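Long-range contacts in galectin (Ovis aries, PDB 6N44), which probably binds galactose-containing glycans through a galectin beta-sandwich domain, and is found here as two copies of the chain: residues V22-N27 with L92-L97; F42-G47 with L119-M124. All coordinates share one frame; numbering follows the deposited sequence.

The two contacts belong to the two facing sheets of one galectin sandwich, with their centres about 17 Å apart. Contact 1 joins neighbouring strands in the middle of the five-stranded sheet and is almost wholly buried; contact 2 lies where strand 37-43 of the six-stranded sheet runs out into a loop, and is only partly buried. Regular backbone pairing with apolar side chains inside marks the first, whereas an irregular beta bulge, glycines and a short 3-10 turn shape the second. They meet across the core, where Phe94 of contact 1 and Phe42 of contact 2 pack edge-to-face and Val22 CG2 lies 3.8 Å from Phe42 CE2.

Contact 1: residues V22-N27 with L92-L97; sequences VKIKAN and LQFLVL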
loop_
_atom_site.group_PDB
_atom_site.type_symbol
_atom_site.label_atom_id
_atom_site.label_comp_id
_atom_site.label_asym_id
_atom_site.label_seq_id
_atom_site.Cartn_x
_atom_site.Cartn_y
_atom_site.Cartn_z
ATOM N N VAL A 22 -5.643 0.323 1.532
ATOM C CA VAL A 22 -7.034 0.384 1.100
ATOM C C VAL A 22 -7.131 1.471 0.042
ATOM O O VAL A 22 -6.657 2.595 0.261
ATOM C CB VAL A 22 -7.982 0.713 2.268
ATOM C CG1 VAL A 22 -9.447 0.795 1.763
ATOM C CG2 VAL A 22 -7.828 -0.295 3.417
ATOM N N LYS A 23 -7.743 1.151 -1.096
ATOM C CA LYS A 23 -7.967 2.130 -2.153
ATOM C C LYS A 23 -9.450 2.170 -2.486
ATOM O O LYS A 23 -10.004 1.177 -2.965
ATOM C CB LYS A 23 -7.169 1.811 -3.412
ATOM C CG LYS A 23 -7.334 2.910 -4.461
ATOM C CD LYS A 23 -6.678 2.582 -5.778
ATOM C CE LYS A 23 -5.200 2.268 -5.602
ATOM N NZ LYS A 23 -4.511 2.235 -6.942
ATOM N N ILE A 24 -10.069 3.324 -2.258
ATOM C CA ILE A 24 -11.497 3.551 -2.481
ATOM C C ILE A 24 -11.649 4.522 -3.640
ATOM O O ILE A 24 -11.000 5.574 -3.663
ATOM C CB ILE A 24 -12.172 4.129 -1.225
ATOM C CG1 ILE A 24 -12.166 3.099 -0.096
ATOM C CG2 ILE A 24 -13.589 4.649 -1.551
ATOM C CD1 ILE A 24 -12.132 3.727 1.286
ATOM N N LYS A 25 -12.517 4.187 -4.590
ATOM C CA LYS A 25 -12.856 5.103 -5.674
ATOM C C LYS A 25 -14.345 5.405 -5.586
ATOM O O LYS A 25 -15.168 4.481 -5.617
ATOM C CB LYS A 25 -12.488 4.514 -7.034
ATOM C CG LYS A 25 -10.971 4.314 -7.192
ATOM C CD LYS A 25 -10.594 3.788 -8.554
ATOM C CE LYS A 25 -9.083 3.740 -8.675
ATOM N NZ LYS A 25 -8.602 2.949 -9.838
ATOM N N ALA A 26 -14.688 6.690 -5.461
ATOM C CA ALA A 26 -16.071 7.095 -5.225
ATOM C C ALA A 26 -16.291 8.512 -5.742
ATOM O O ALA A 26 -15.360 9.187 -6.191
ATOM C CB ALA A 26 -16.424 6.997 -3.733
ATOM N N ASN A 27 -17.545 8.966 -5.652
ATOM C CA ASN A 27 -17.932 10.310 -6.056
ATOM C C ASN A 27 -19.052 10.789 -5.141
ATOM O O ASN A 27 -20.012 10.047 -4.907
ATOM C CB ASN A 27 -18.404 10.324 -7.510
ATOM C CG ASN A 27 -18.524 11.722 -8.072
ATOM O OD1 ASN A 27 -18.478 12.719 -7.332
ATOM N ND2 ASN A 27 -18.677 11.812 -9.392
ATOM N N LEU A 92 -9.456 7.756 -2.781
ATOM C CA LEU A 92 -9.083 7.888 -1.383
ATOM C C LEU A 92 -8.286 6.651 -0.979
ATOM O O LEU A 92 -8.772 5.519 -1.125
ATOM C CB LEU A 92 -10.330 8.061 -0.518
ATOM C CG LEU A 92 -10.202 7.904 0.996
ATOM C CD1 LEU A 92 -9.311 8.994 1.617
ATOM C CD2 LEU A 92 -11.591 7.921 1.609
ATOM N N GLN A 93 -7.069 6.865 -0.477
ATOM C CA GLN A 93 -6.191 5.775 -0.057
ATOM C C GLN A 93 -5.882 5.865 1.427
ATOM O O GLN A 93 -5.513 6.938 1.924
ATOM C CB GLN A 93 -4.864 5.796 -0.818
ATOM C CG GLN A 93 -4.925 5.321 -2.245
ATOM C CD GLN A 93 -3.587 5.525 -2.921
ATOM O OE1 GLN A 93 -3.185 6.668 -3.187
ATOM N NE2 GLN A 93 -2.857 4.425 -3.148
ATOM N N PHE A 94 -5.963 4.724 2.115
ATOM C CA PHE A 94 -5.453 4.586 3.470
ATOM C C PHE A 94 -4.283 3.624 3.446
ATOM O O PHE A 94 -4.397 2.502 2.942
ATOM C CB PHE A 94 -6.524 4.073 4.450
ATOM C CG PHE A 94 -7.699 4.990 4.602
ATOM C CD1 PHE A 94 -8.789 4.886 3.750
ATOM C CD2 PHE A 94 -7.714 5.956 5.590
ATOM C CE1 PHE A 94 -9.895 5.731 3.879
ATOM C CE2 PHE A 94 -8.811 6.813 5.735
ATOM C CZ PHE A 94 -9.910 6.696 4.875
ATOM N N LEU A 95 -3.170 4.063 3.999
ATOM C CA LEU A 95 -1.969 3.257 4.136
ATOM C C LEU A 95 -1.783 2.941 5.609
ATOM O O LEU A 95 -1.593 3.858 6.411
ATOM C CB LEU A 95 -0.765 4.019 3.583
ATOM C CG LEU A 95 0.553 3.264 3.528
ATOM C CD1 LEU A 95 0.409 1.968 2.728
ATOM C CD2 LEU A 95 1.612 4.200 2.923
ATOM N N VAL A 96 -1.858 1.660 5.968
ATOM C CA VAL A 96 -1.659 1.244 7.352
ATOM C C VAL A 96 -0.180 0.908 7.549
ATOM O O VAL A 96 0.366 0.016 6.890
ATOM C CB VAL A 96 -2.561 0.055 7.726
ATOM C CG1 VAL A 96 -2.486 -0.209 9.212
ATOM C CG2 VAL A 96 -4.007 0.327 7.306
ATOM N N LEU A 97 0.472 1.644 8.433
ATOM C CA LEU A 97 1.862 1.403 8.803
ATOM C C LEU A 97 1.935 1.033 10.276
ATOM O O LEU A 97 0.936 1.070 10.991
ATOM C CB LEU A 97 2.740 2.627 8.531
ATOM C CG LEU A 97 2.925 3.163 7.097
ATOM C CD1 LEU A 97 2.727 2.099 6.017
ATOM C CD2 LEU A 97 2.160 4.424 6.772
#
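In the five-stranded antiparallel sheet of the galectin beta-sandwich, strands 19-28 and 90-97 are neighbours, and Val22 to Ile24 pair with Phe94 to Leu92. Val22 N donates to Phe94 O and Phe94 N to Val22 O, each bond 2.9 Å long; Ile24 and Leu92 repeat this, with Ile24 N to Leu92 O at 2.8 Å and 171° at the hydrogen. Between these two pairs stands the non-hydrogen-bonded pair Lys23-Gln93.

Side chains alternate between two faces. Val22, Ile24, Leu92 and Phe94 turn to the interior, toward strand 37-43 of the other sheet, where branched aliphatic groups and a ring can fill the core without polar atoms to satisfy. Phe94 also meets the ring of Phe56 edge-to-face. On the other face, Lys23 and Gln93 run side by side, CG to CG 4.1 Å, and their long, partly polar chains suit the subunit boundary: Lys23 packs on Leu139 of the second subunit, and Gln93 NE2 is hydrogen-bonded to Cys19 O of the second subunit.

Ile24 holds CG1 anti to its carbonyl carbon (chi1 -67°), and CD1 at the tip reaches the edge of the Phe94 ring, in its plane, 4.0 Å from CE1.

Contact 2: residues F42-G47 with L119-M124; sequences FGTGTG and LQSVKM
Phe42 and Val122 meet at the inner end of this contact. The valine sets CG1 anti to its backbone N (chi1 175°), which brings that methyl to the edge of the phenylalanine, near the ring plane and 3.8 Å from Phe42 CB. The ring itself leads away from residues 119-124 into the core, where it meets the ring of Tyr101; a large apolar group suits that buried place, and a compact branched valine fits beside its root, with Val14, Leu16 and Pro53 also touching it.

Farther out, Thr44 lays its methyl CG2 against Ser121 O at 3.5 Å, while its hydroxyl turns to the carbonyl oxygen of Asp51. The hydroxyl of Ser121 likewise bonds outside the pair, to Pro118 O, so neither hydroxyl bonds across the contact. Lys123 sets CB and CG beside the carbonyl oxygen of Thr44, CB being 3.4 Å from Thr44 O. A bend at chi2 (-67°) then folds the chain back, and NZ is hydrogen-bonded to Gln120 O within its own segment. Met124 CB rests 3.9 Å from Gly45 CA, and the side chain packs on Leu11 and Ser13 of strand 10-13, where a flexible apolar chain fits a partly exposed place. Gly45, with positive phi and no side chain, lets the loop pass close beside Met124.

At the centre, Gly43 O accepts two N-H groups: Lys123 N at 2.8 Å, in the carbonyl plane, and Met124 N at 3.0 Å, 36° above it and less straight. In return Gly43 N gives a bond of 2.8 Å to Met124 O. Two successive residues facing one make this a classic beta bulge, at the start of strand 124-129, beside the end of strand 37-43 in the six-stranded sheet of the galectin sandwich.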
loop_
_atom_site.group_PDB
_atom_site.type_symbol
_atom_site.label_atom_id
_atom_site.label_comp_id
_atom_site.label_asym_id
_atom_site.label_seq_id
_atom_site.Cartn_x
_atom_site.Cartn_y
_atom_site.Cartn_z
ATOM N N PHE A 42 -12.499 1.801 10.153
ATOM C CA PHE A 42 -11.694 0.622 10.452
ATOM C C PHE A 42 -12.144 0.172 11.835
ATOM O O PHE A 42 -11.676 0.683 12.857
ATOM C CB PHE A 42 -10.207 0.950 10.409
ATOM C CG PHE A 42 -9.687 1.305 9.027
ATOM C CD1 PHE A 42 -9.947 2.540 8.459
ATOM C CD2 PHE A 42 -8.928 0.392 8.305
ATOM C CE1 PHE A 42 -9.446 2.863 7.190
ATOM C CE2 PHE A 42 -8.443 0.704 7.040
ATOM C CZ PHE A 42 -8.696 1.941 6.486
ATOM N N GLY A 43 -13.101 -0.762 11.873
ATOM C CA GLY A 43 -13.762 -1.160 13.098
ATOM C C GLY A 43 -13.394 -2.571 13.544
ATOM O O GLY A 43 -12.767 -3.346 12.821
ATOM N N THR A 44 -13.792 -2.892 14.784
ATOM C CA THR A 44 -13.464 -4.198 15.355
ATOM C C THR A 44 -14.452 -5.280 14.953
ATOM O O THR A 44 -14.173 -6.461 15.182
ATOM C CB THR A 44 -13.393 -4.152 16.889
ATOM O OG1 THR A 44 -14.643 -3.691 17.426
ATOM C CG2 THR A 44 -12.257 -3.252 17.357
ATOM N N GLY A 45 -15.591 -4.916 14.374
ATOM C CA GLY A 45 -16.529 -5.922 13.929
ATOM C C GLY A 45 -17.154 -6.729 15.042
ATOM O O GLY A 45 -17.611 -7.851 14.806
ATOM N N THR A 46 -17.163 -6.199 16.263
ATOM C CA THR A 46 -17.949 -6.786 17.337
ATOM C C THR A 46 -19.419 -6.435 17.105
ATOM O O THR A 46 -19.925 -6.597 15.991
ATOM C CB THR A 46 -17.442 -6.298 18.698
ATOM O OG1 THR A 46 -17.264 -4.877 18.663
ATOM C CG2 THR A 46 -16.105 -6.934 19.021
ATOM N N GLY A 47 -20.120 -5.956 18.122
ATOM C CA GLY A 47 -21.516 -5.597 17.983
ATOM C C GLY A 47 -21.698 -4.181 17.481
ATOM O O GLY A 47 -20.800 -3.585 16.880
ATOM N N LEU A 119 -3.627 -2.003 15.476
ATOM C CA LEU A 119 -4.142 -2.222 14.131
ATOM C C LEU A 119 -4.584 -3.665 13.962
ATOM O O LEU A 119 -5.474 -3.952 13.152
ATOM C CB LEU A 119 -3.090 -1.825 13.081
ATOM C CG LEU A 119 -1.762 -2.594 13.045
ATOM C CD1 LEU A 119 -1.896 -3.818 12.145
ATOM C CD2 LEU A 119 -0.629 -1.693 12.570
ATOM N N GLN A 120 -4.001 -4.582 14.748
ATOM C CA GLN A 120 -4.399 -5.985 14.735
ATOM C C GLN A 120 -5.815 -6.211 15.237
ATOM O O GLN A 120 -6.353 -7.299 15.028
ATOM C CB GLN A 120 -3.434 -6.837 15.575
ATOM C CG GLN A 120 -1.987 -6.840 15.089
ATOM C CD GLN A 120 -1.215 -5.608 15.552
ATOM O OE1 GLN A 120 -1.717 -4.806 16.343
ATOM N NE2 GLN A 120 0.010 -5.452 15.054
ATOM N N SER A 121 -6.432 -5.232 15.888
ATOM C CA SER A 121 -7.789 -5.414 16.389
ATOM C C SER A 121 -8.854 -4.989 15.380
ATOM O O SER A 121 -10.039 -5.268 15.603
ATOM C CB SER A 121 -7.975 -4.654 17.716
ATOM O OG SER A 121 -8.029 -3.251 17.517
ATOM N N VAL A 122 -8.464 -4.331 14.284
ATOM C CA VAL A 122 -9.402 -4.025 13.208
ATOM C C VAL A 122 -9.804 -5.317 12.509
ATOM O O VAL A 122 -8.947 -6.110 12.094
ATOM C CB VAL A 122 -8.777 -3.034 12.211
ATOM C CG1 VAL A 122 -9.718 -2.801 11.014
ATOM C CG2 VAL A 122 -8.415 -1.722 12.896
ATOM N N LYS A 123 -11.109 -5.540 12.378
ATOM C CA LYS A 123 -11.620 -6.718 11.692
ATOM C C LYS A 123 -12.621 -6.402 10.600
ATOM O O LYS A 123 -13.015 -7.321 9.878
ATOM C CB LYS A 123 -12.303 -7.678 12.682
ATOM C CG LYS A 123 -11.456 -8.095 13.869
ATOM C CD LYS A 123 -10.302 -8.946 13.441
ATOM C CE LYS A 123 -9.290 -9.095 14.579
ATOM N NZ LYS A 123 -8.055 -9.797 14.120
ATOM N N MET A 124 -13.063 -5.151 10.467
ATOM C CA MET A 124 -14.175 -4.833 9.577
ATOM C C MET A 124 -13.965 -3.437 9.014
ATOM O O MET A 124 -13.836 -2.468 9.773
ATOM C CB MET A 124 -15.508 -4.919 10.328
ATOM C CG MET A 124 -16.715 -4.521 9.506
ATOM S SD MET A 124 -16.847 -5.596 8.067
ATOM C CE MET A 124 -17.090 -7.191 8.860
#